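Local coordinates for phosphogluconate dehydrogenase NAD-binding putative C-terminal domain-containing protein (Sinorhizobium meliloti, PDB 4EZB) that is of unknown function but probably acts as an oxidoreductase related to the phosphogluconate dehydrogenases, at residues R224-V229 against D237-A242; L56-P61 against G65-R70. One frame throughout, in Å; residues are numbered along the deposited sequence.

Contact 1 (R224-V229 against D237-A242); sequences RILDSV and DWRDVA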
loop_
_atom_site.group_PDB
_atom_site.type_symbol
_atom_site.label_atom_id
_atom_site.label_comp_id
_atom_site.label_asym_id
_atom_site.label_seq_id
_atom_site.Cartn_x
_atom_site.Cartn_y
_atom_site.Cartn_z
ATOM N N ARG A 224 -5.747 -17.588 3.261
ATOM C CA ARG A 224 -4.718 -17.922 2.278
ATOM C C ARG A 224 -3.982 -16.710 1.768
ATOM O O ARG A 224 -2.763 -16.781 1.496
ATOM C CB ARG A 224 -5.258 -18.765 1.132
ATOM C CG ARG A 224 -5.345 -20.217 1.525
ATOM C CD ARG A 224 -5.535 -21.094 0.316
ATOM N NE ARG A 224 -6.202 -22.328 0.707
ATOM C CZ ARG A 224 -5.563 -23.474 0.901
ATOM N NH1 ARG A 224 -4.252 -23.521 0.718
ATOM N NH2 ARG A 224 -6.224 -24.564 1.267
ATOM N N ILE A 225 -4.715 -15.606 1.627
ATOM C CA ILE A 225 -4.123 -14.350 1.213
ATOM C C ILE A 225 -3.227 -13.759 2.317
ATOM O O ILE A 225 -2.236 -13.137 2.028
ATOM C CB ILE A 225 -5.208 -13.329 0.825
ATOM C CG1 ILE A 225 -5.734 -13.583 -0.593
ATOM C CG2 ILE A 225 -4.667 -11.911 0.922
ATOM C CD1 ILE A 225 -4.734 -13.231 -1.683
ATOM N N LEU A 226 -3.622 -13.898 3.576
ATOM C CA LEU A 226 -2.747 -13.498 4.680
ATOM C C LEU A 226 -1.467 -14.334 4.687
ATOM O O LEU A 226 -0.374 -13.796 4.848
ATOM C CB LEU A 226 -3.489 -13.531 6.024
ATOM C CG LEU A 226 -4.380 -12.291 6.179
ATOM C CD1 LEU A 226 -5.510 -12.444 7.197
ATOM C CD2 LEU A 226 -3.540 -11.043 6.476
ATOM N N ASP A 227 -1.601 -15.635 4.456
ATOM C CA ASP A 227 -0.439 -16.528 4.269
ATOM C C ASP A 227 0.478 -16.050 3.170
ATOM O O ASP A 227 1.694 -16.070 3.324
ATOM C CB ASP A 227 -0.870 -17.945 3.897
ATOM C CG ASP A 227 -1.499 -18.687 5.039
ATOM O OD1 ASP A 227 -1.392 -18.254 6.211
ATOM O OD2 ASP A 227 -2.110 -19.735 4.759
ATOM N N SER A 228 -0.106 -15.627 2.050
ATOM C CA SER A 228 0.705 -15.288 0.900
ATOM C C SER A 228 1.416 -13.952 1.125
ATOM O O SER A 228 2.571 -13.802 0.694
ATOM C CB SER A 228 -0.097 -15.338 -0.410
ATOM O OG SER A 228 -0.698 -14.099 -0.690
ATOM N N VAL A 229 0.771 -13.005 1.824
ATOM C CA VAL A 229 1.482 -11.771 2.251
ATOM C C VAL A 229 2.564 -12.104 3.308
ATOM O O VAL A 229 3.650 -11.531 3.303
ATOM C CB VAL A 229 0.548 -10.693 2.844
ATOM C CG1 VAL A 229 1.252 -9.353 2.832
ATOM C CG2 VAL A 229 -0.720 -10.567 2.003
ATOM N N ASP A 237 4.405 -9.791 11.253
ATOM C CA ASP A 237 3.221 -10.639 11.473
ATOM C C ASP A 237 2.010 -9.888 10.919
ATOM O O ASP A 237 1.545 -8.898 11.500
ATOM C CB ASP A 237 3.038 -10.977 12.957
ATOM C CG ASP A 237 1.838 -11.879 13.215
ATOM O OD1 ASP A 237 0.745 -11.647 12.649
ATOM O OD2 ASP A 237 1.974 -12.825 14.010
ATOM N N TRP A 238 1.520 -10.342 9.774
ATOM C CA TRP A 238 0.537 -9.562 9.023
ATOM C C TRP A 238 -0.855 -9.605 9.612
ATOM O O TRP A 238 -1.699 -8.744 9.325
ATOM C CB TRP A 238 0.553 -9.976 7.556
ATOM C CG TRP A 238 1.758 -9.400 6.917
ATOM C CD1 TRP A 238 3.019 -9.950 6.875
ATOM C CD2 TRP A 238 1.852 -8.127 6.289
ATOM N NE1 TRP A 238 3.882 -9.096 6.232
ATOM C CE2 TRP A 238 3.196 -7.968 5.864
ATOM C CE3 TRP A 238 0.929 -7.102 6.033
ATOM C CZ2 TRP A 238 3.643 -6.815 5.178
ATOM C CZ3 TRP A 238 1.372 -5.951 5.361
ATOM C CH2 TRP A 238 2.717 -5.827 4.933
ATOM N N ARG A 239 -1.101 -10.596 10.448
ATOM C CA ARG A 239 -2.382 -10.683 11.130
ATOM C C ARG A 239 -2.450 -9.635 12.249
ATOM O O ARG A 239 -3.458 -8.940 12.376
ATOM C CB ARG A 239 -2.658 -12.119 11.604
ATOM C CG ARG A 239 -3.002 -13.036 10.424
ATOM C CD ARG A 239 -3.013 -14.498 10.826
ATOM N NE ARG A 239 -3.539 -15.369 9.776
ATOM C CZ ARG A 239 -2.823 -15.856 8.763
ATOM N NH1 ARG A 239 -1.543 -15.540 8.618
ATOM N NH2 ARG A 239 -3.403 -16.641 7.868
ATOM N N ASP A 240 -1.364 -9.492 13.014
ATOM C CA ASP A 240 -1.203 -8.372 13.952
ATOM C C ASP A 240 -1.321 -7.037 13.233
ATOM O O ASP A 240 -1.971 -6.127 13.723
ATOM C CB ASP A 240 0.146 -8.423 14.655
ATOM C CG ASP A 240 0.282 -9.611 15.587
ATOM O OD1 ASP A 240 -0.729 -10.267 15.936
ATOM O OD2 ASP A 240 1.431 -9.890 15.979
ATOM N N VAL A 241 -0.709 -6.909 12.064
ATOM C CA VAL A 241 -0.857 -5.662 11.304
ATOM C C VAL A 241 -2.300 -5.362 10.922
ATOM O O VAL A 241 -2.754 -4.210 11.006
ATOM C CB VAL A 241 0.066 -5.635 10.058
ATOM C CG1 VAL A 241 -0.240 -4.419 9.167
ATOM C CG2 VAL A 241 1.527 -5.647 10.499
ATOM N N ALA A 242 -3.013 -6.386 10.478
ATOM C CA ALA A 242 -4.412 -6.214 10.041
ATOM C C ALA A 242 -5.341 -5.976 11.220
ATOM O O ALA A 242 -6.260 -5.182 11.115
ATOM C CB ALA A 242 -4.885 -7.417 9.225
#
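D227 and R239 make the salt bridge between the two segments, joining helix 222-232 to the first turn of helix 238-268. In it R239 NH2 donates to D227 OD1 over 3.1 Å, with an N-H...O angle of 155°. The bond is not coplanar: OD1 is met from above the carboxylate plane, and the two flat groups are turned about halfway to perpendicular. E223 takes a second salt bridge from the same NH2, while NE has a weak hydrogen bond to the hydroxyl of Y302, so the guanidinium is shared between both acids and helix 301-312.

Apolar contact begins beneath that group, where L226 CB lies over one guanidinium face, 3.6 Å from R239 NH2 and offset toward the rim. The R239 chain is extended from CG to NE, which carries the charged end across L226 to the acid beyond. Were R239 replaced by alanine, D227 and E223 would probably lose their shared cation, and L226 CB the flat group lying against it.

Ring packing supplies the third element. V229 CG1 sits over the six-membered ring of W238, a CH-pi contact 3.8 Å from the centroid and only 14° off the normal. The indole is further fixed by NE1 bonding to the carbonyl of F233, and M201 of the second subunit packs against W238.

Capping starts the second helix: D237 OD1 accepts from D240 N at 3.0 Å in a nearly straight bond, and weakly from R239 N. With the axes of the short segments 10.4 Å apart and at 115°, these are two successive helices joined by a short loop, the second opened by an Asp N-cap, in the all-helical C-terminal part beside the subunit interface.

Contact 2 (L56-P61 against G65-R70); sequences LRFNDP and GALRAR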
loop_
_atom_site.group_PDB
_atom_site.type_symbol
_atom_site.label_atom_id
_atom_site.label_comp_id
_atom_site.label_asym_id
_atom_site.label_seq_id
_atom_site.Cartn_x
_atom_site.Cartn_y
_atom_site.Cartn_z
ATOM N N LEU A 56 -7.308 35.700 21.651
ATOM C CA LEU A 56 -8.397 36.657 21.426
ATOM C C LEU A 56 -9.394 36.617 22.578
ATOM O O LEU A 56 -10.013 37.633 22.901
ATOM C CB LEU A 56 -9.127 36.353 20.111
ATOM C CG LEU A 56 -8.413 36.559 18.767
ATOM C CD1 LEU A 56 -9.063 35.702 17.680
ATOM C CD2 LEU A 56 -8.363 38.029 18.351
ATOM N N ARG A 57 -9.544 35.439 23.187
ATOM C CA ARG A 57 -10.479 35.250 24.286
ATOM C C ARG A 57 -10.063 35.978 25.569
ATOM O O ARG A 57 -10.893 36.173 26.468
ATOM C CB ARG A 57 -10.698 33.764 24.576
ATOM C CG ARG A 57 -11.308 32.973 23.437
ATOM C CD ARG A 57 -11.314 31.494 23.776
ATOM N NE ARG A 57 -9.961 30.974 24.010
ATOM C CZ ARG A 57 -9.686 29.723 24.392
ATOM N NH1 ARG A 57 -10.681 28.857 24.590
ATOM N NH2 ARG A 57 -8.414 29.334 24.569
ATOM N N PHE A 58 -8.796 36.379 25.661
ATOM C CA PHE A 58 -8.330 37.205 26.774
ATOM C C PHE A 58 -9.042 38.573 26.807
ATOM O O PHE A 58 -9.017 39.266 27.827
ATOM C CB PHE A 58 -6.800 37.378 26.755
ATOM C CG PHE A 58 -6.027 36.204 27.330
ATOM C CD1 PHE A 58 -6.384 35.629 28.557
ATOM C CD2 PHE A 58 -4.918 35.689 26.656
ATOM C CE1 PHE A 58 -5.667 34.546 29.080
ATOM C CE2 PHE A 58 -4.199 34.610 27.174
ATOM C CZ PHE A 58 -4.569 34.042 28.390
ATOM N N ASN A 59 -9.702 38.922 25.696
ATOM C CA ASN A 59 -10.408 40.201 25.511
ATOM C C ASN A 59 -11.936 40.085 25.470
ATOM O O ASN A 59 -12.640 41.090 25.366
ATOM C CB ASN A 59 -9.938 40.866 24.209
ATOM C CG ASN A 59 -8.482 41.273 24.258
ATOM O OD1 ASN A 59 -8.037 41.921 25.207
ATOM N ND2 ASN A 59 -7.727 40.883 23.242
ATOM N N ASP A 60 -12.431 38.853 25.520
ATOM C CA ASP A 60 -13.858 38.562 25.471
ATOM C C ASP A 60 -14.388 38.492 26.891
ATOM O O ASP A 60 -13.984 37.611 27.635
ATOM C CB ASP A 60 -14.065 37.205 24.799
ATOM C CG ASP A 60 -15.511 36.905 24.527
ATOM O OD1 ASP A 60 -16.406 37.382 25.254
ATOM O OD2 ASP A 60 -15.759 36.186 23.557
ATOM N N PRO A 61 -15.308 39.406 27.275
ATOM C CA PRO A 61 -15.818 39.388 28.656
ATOM C C PRO A 61 -16.404 38.031 29.081
ATOM O O PRO A 61 -16.444 37.720 30.276
ATOM C CB PRO A 61 -16.916 40.456 28.631
ATOM C CG PRO A 61 -16.490 41.396 27.558
ATOM C CD PRO A 61 -15.880 40.521 26.496
ATOM N N GLY A 65 -12.306 35.948 32.138
ATOM C CA GLY A 65 -12.077 35.563 33.512
ATOM C C GLY A 65 -11.557 34.149 33.599
ATOM O O GLY A 65 -10.500 33.908 34.187
ATOM N N ALA A 66 -12.300 33.223 32.995
ATOM C CA ALA A 66 -11.976 31.799 33.046
ATOM C C ALA A 66 -10.651 31.477 32.361
ATOM O O ALA A 66 -9.931 30.581 32.802
ATOM C CB ALA A 66 -13.096 30.975 32.439
ATOM N N LEU A 67 -10.324 32.187 31.282
ATOM C CA LEU A 67 -9.054 31.912 30.604
ATOM C C LEU A 67 -7.844 32.478 31.357
ATOM O O LEU A 67 -6.787 31.845 31.385
ATOM C CB LEU A 67 -9.067 32.363 29.140
ATOM C CG LEU A 67 -8.086 31.601 28.237
ATOM C CD1 LEU A 67 -8.335 30.091 28.267
ATOM C CD2 LEU A 67 -8.139 32.141 26.812
ATOM N N ARG A 68 -8.016 33.643 31.982
ATOM C CA ARG A 68 -6.934 34.278 32.732
ATOM C C ARG A 68 -6.585 33.538 34.018
ATOM O O ARG A 68 -5.428 33.534 34.454
ATOM C CB ARG A 68 -7.284 35.710 33.046
ATOM C CG ARG A 68 -7.368 36.553 31.802
ATOM C CD ARG A 68 -7.887 37.940 32.113
ATOM N NE ARG A 68 -7.157 38.926 31.324
ATOM C CZ ARG A 68 -5.947 39.388 31.638
ATOM N NH1 ARG A 68 -5.314 38.963 32.729
ATOM N NH2 ARG A 68 -5.363 40.283 30.854
ATOM N N ALA A 69 -7.594 32.917 34.619
ATOM C CA ALA A 69 -7.382 32.082 35.789
ATOM C C ALA A 69 -6.540 30.878 35.409
ATOM O O ALA A 69 -5.619 30.515 36.142
ATOM C CB ALA A 69 -8.708 31.633 36.383
ATOM N N ARG A 70 -6.849 30.258 34.268
ATOM C CA ARG A 70 -6.092 29.081 33.855
ATOM C C ARG A 70 -4.672 29.447 33.462
ATOM O O ARG A 70 -3.735 28.694 33.736
ATOM C CB ARG A 70 -6.772 28.273 32.763
ATOM C CG ARG A 70 -6.190 26.871 32.730
ATOM C CD ARG A 70 -6.809 26.028 31.647
ATOM N NE ARG A 70 -8.022 25.356 32.098
ATOM C CZ ARG A 70 -8.122 24.046 32.304
ATOM N NH1 ARG A 70 -7.073 23.252 32.106
ATOM N NH2 ARG A 70 -9.278 23.528 32.712
#
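The F58 ring carries L67 CD2 over one face, offset toward the rim; this CH-pi contact measures 4.2 Å to the centroid and 15° off the normal. R68 N lies at the ring edge, in its plane, and R68 CG comes in obliquely, 3.5 Å from F58 CD1. The guanidinium of R57 has L67 CD1 over one face, while L67 CD2 lies 3.5 Å from R57 NE; that of R68 has F58 O near its plane, at the edge. The leucine thus wedges between an aromatic ring and a cationic plane.

Torsions explain the wedge: L67 CG is anti to the backbone N (chi1 -155°), which brings both methyls against the R57 guanidinium, and a bend at chi3 of R57 (-60°) folds its charged end across them. That end is held by a salt bridge from NE to D55. No hydrogen bond joins the two segments, and the 306 Å² they bury rests on van der Waals contact, part of it between methyls and the R57 guanidinium.

The 3-10 turn at residues 56-58 follows strand 50-54 and packs on L67 and R68 of helix 64-73. L67 also touches Q37 of helix 34-44, and F58 and R68 both reach P78 of strand 77-79 at the sheet edge.

How the contacts relate
The two contacts share no helix or strand and lie on opposite sides of the chain's centre, their own centres about 53 Å apart and nearest atoms about 35 Å apart. Contact 1 is the more buried and belongs to the helical C-terminal part, near the second subunit; contact 2 is partly exposed, in the sheet-containing N-terminal part, and meets no other chain. Each joins pieces close in sequence and places an aliphatic group over an aromatic face and another over a guanidinium. Polar chemistry differs: only contact 1 has a salt bridge across its segments, though R239 also pairs with E223 beyond them, whereas R57 of contact 2 pairs with D55, outside its segments.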